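PDB 1UFO: hypothetical protein TT1662 from Thermus thermophilus, which is of unknown specific function but has the alpha/beta hydrolase fold and is probably a hydrolase. Local coordinates for residues D58-H62 against G63-G67. Residues are numbered along the deposited sequence; the frame is centred on the assembly and turned at random.
Sequences DAPRH and GEREG
Arg65 folds back over Pro60 because its chain is extended to CD and then bent at chi3 (65°). Asp58 has CG anti to its carbonyl carbon (chi1 -71°), which turns the carboxylate to the backbone of Gly63 and Glu64. Pro60 CA sits 3.5 Å above the plane of the Arg65 guanidinium, over its centre. In that same plane, at the edge, Arg65 NH1 donates to Asp58 O at 2.9 Å. This bond, the Pro60 contact on one face and a salt bridge from NH2 to Glu91 together hold the guanidinium. With an alanine here, Asp58 O would probably lose this donor, Glu91 its salt-bridge partner and Pro60 the flat group beside it.

Asp58 OD1 takes the Glu64 N-H at 2.9 Å in an almost straight bond (176°), met from above the carboxylate plane. Asp58 OD1 and Glu64 OE1 lie 4.4 Å apart; Lys37 forms salt bridges with both, and Arg7 also pairs with Glu64, which probably offsets their repulsion. Two beta turns shape the backbone. The type II turn from Ala59 is closed by His62 N to Ala59 O at 3.1 Å. The type II' turn that follows is closed by Arg65 N to His62 O at 3.0 Å. The His62 ring meets Pro60 edge-on: Pro60 O lies in the ring plane, and His62 ND1 donates to it at 2.8 Å. One water bridges Arg61 N and Glu66 O; another joins Arg61 O and Arg65 O.

The two consecutive turns share His62 and lie in the loop that joins strand 52-56 to helix 77-103 of the alpha/beta hydrolase fold. Ala59 packs on Val84 and Phe88 of that helix, which also carries Glu91.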
loop_
_atom_site.group_PDB
_atom_site.type_symbol
_atom_site.label_atom_id
_atom_site.label_comp_id
_atom_site.label_asym_id
_atom_site.label_seq_id
_atom_site.Cartn_x
_atom_site.Cartn_y
_atom_site.Cartn_z
ATOM N N ASP A 58 6.579 -24.214 -11.933
ATOM C CA ASP A 58 7.269 -23.587 -13.048
ATOM C C ASP A 58 6.366 -23.423 -14.274
ATOM O O ASP A 58 5.607 -24.320 -14.626
ATOM C CB ASP A 58 8.472 -24.454 -13.471
ATOM C CG ASP A 58 9.591 -24.440 -12.468
ATOM O OD1 ASP A 58 10.250 -25.513 -12.281
ATOM O OD2 ASP A 58 9.830 -23.383 -11.866
ATOM N N ALA A 59 6.495 -22.281 -14.929
ATOM C CA ALA A 59 5.711 -22.041 -16.154
ATOM C C ALA A 59 6.311 -22.839 -17.299
ATOM O O ALA A 59 7.436 -23.298 -17.220
ATOM C CB ALA A 59 5.786 -20.525 -16.490
ATOM N N PRO A 60 5.547 -22.992 -18.343
ATOM C CA PRO A 60 6.115 -23.726 -19.495
ATOM C C PRO A 60 7.419 -23.069 -19.883
ATOM O O PRO A 60 7.579 -21.827 -19.846
ATOM C CB PRO A 60 5.061 -23.549 -20.574
ATOM C CG PRO A 60 3.793 -23.420 -19.844
ATOM C CD PRO A 60 4.149 -22.588 -18.572
ATOM N N ARG A 61 8.407 -23.884 -20.269
ATOM C CA ARG A 61 9.724 -23.456 -20.681
ATOM C C ARG A 61 10.649 -22.849 -19.611
ATOM O O ARG A 61 11.752 -22.377 -19.921
ATOM C CB ARG A 61 9.630 -22.431 -21.826
ATOM C CG ARG A 61 8.989 -22.954 -23.026
ATOM C CD ARG A 61 9.010 -21.930 -24.162
ATOM N NE ARG A 61 10.337 -21.563 -24.646
ATOM C CZ ARG A 61 10.481 -20.860 -25.765
ATOM N NH1 ARG A 61 9.376 -20.497 -26.408
ATOM N NH2 ARG A 61 11.693 -20.552 -26.260
ATOM N N HIS A 62 10.252 -22.892 -18.341
ATOM C CA HIS A 62 10.999 -22.318 -17.281
ATOM C C HIS A 62 11.363 -23.350 -16.188
ATOM O O HIS A 62 10.741 -24.416 -16.087
ATOM C CB HIS A 62 10.121 -21.237 -16.591
ATOM C CG HIS A 62 9.972 -19.994 -17.402
ATOM N ND1 HIS A 62 9.214 -19.930 -18.552
ATOM C CD2 HIS A 62 10.540 -18.765 -17.239
ATOM C CE1 HIS A 62 9.326 -18.703 -19.067
ATOM N NE2 HIS A 62 10.122 -17.992 -18.287
ATOM N N GLY A 63 12.372 -23.007 -15.415
ATOM C CA GLY A 63 12.750 -23.799 -14.274
ATOM C C GLY A 63 13.188 -25.212 -14.638
ATOM O O GLY A 63 14.154 -25.431 -15.436
ATOM N N GLU A 64 12.465 -26.174 -14.106
ATOM C CA GLU A 64 12.798 -27.585 -14.369
ATOM C C GLU A 64 12.218 -28.100 -15.633
ATOM O O GLU A 64 12.562 -29.226 -16.064
ATOM C CB GLU A 64 12.390 -28.500 -13.209
ATOM C CG GLU A 64 13.064 -28.080 -11.916
ATOM C CD GLU A 64 12.862 -29.025 -10.727
ATOM O OE1 GLU A 64 11.930 -28.810 -9.916
ATOM O OE2 GLU A 64 13.716 -29.980 -10.605
ATOM N N ARG A 65 11.388 -27.305 -16.304
ATOM C CA ARG A 65 10.734 -27.750 -17.542
ATOM C C ARG A 65 11.581 -27.568 -18.782
ATOM O O ARG A 65 12.446 -26.771 -18.786
ATOM C CB ARG A 65 9.402 -26.980 -17.670
ATOM C CG ARG A 65 8.520 -27.272 -16.469
ATOM C CD ARG A 65 7.176 -26.534 -16.486
ATOM N NE ARG A 65 6.324 -26.969 -17.606
ATOM C CZ ARG A 65 5.046 -26.591 -17.729
ATOM N NH1 ARG A 65 4.509 -25.774 -16.819
ATOM N NH2 ARG A 65 4.276 -27.016 -18.725
ATOM N N GLU A 66 11.319 -28.317 -19.870
ATOM C CA GLU A 66 12.173 -28.179 -21.043
ATOM C C GLU A 66 12.122 -26.795 -21.630
ATOM O O GLU A 66 11.036 -26.336 -21.922
ATOM C CB GLU A 66 11.812 -29.201 -22.127
ATOM C CG GLU A 66 13.104 -29.737 -22.856
ATOM C CD GLU A 66 13.958 -30.723 -21.942
ATOM O OE1 GLU A 66 15.005 -31.281 -22.397
ATOM O OE2 GLU A 66 13.573 -30.939 -20.751
ATOM N N GLY A 67 13.282 -26.161 -21.791
ATOM C CA GLY A 67 13.374 -24.796 -22.340
ATOM C C GLY A 67 14.255 -24.698 -23.579
ATOM O O GLY A 67 14.337 -25.640 -24.320
HETATM O O HOH W 1 8.136 -26.542 -21.087
HETATM O O HOH W 2 13.876 -24.127 -18.739
#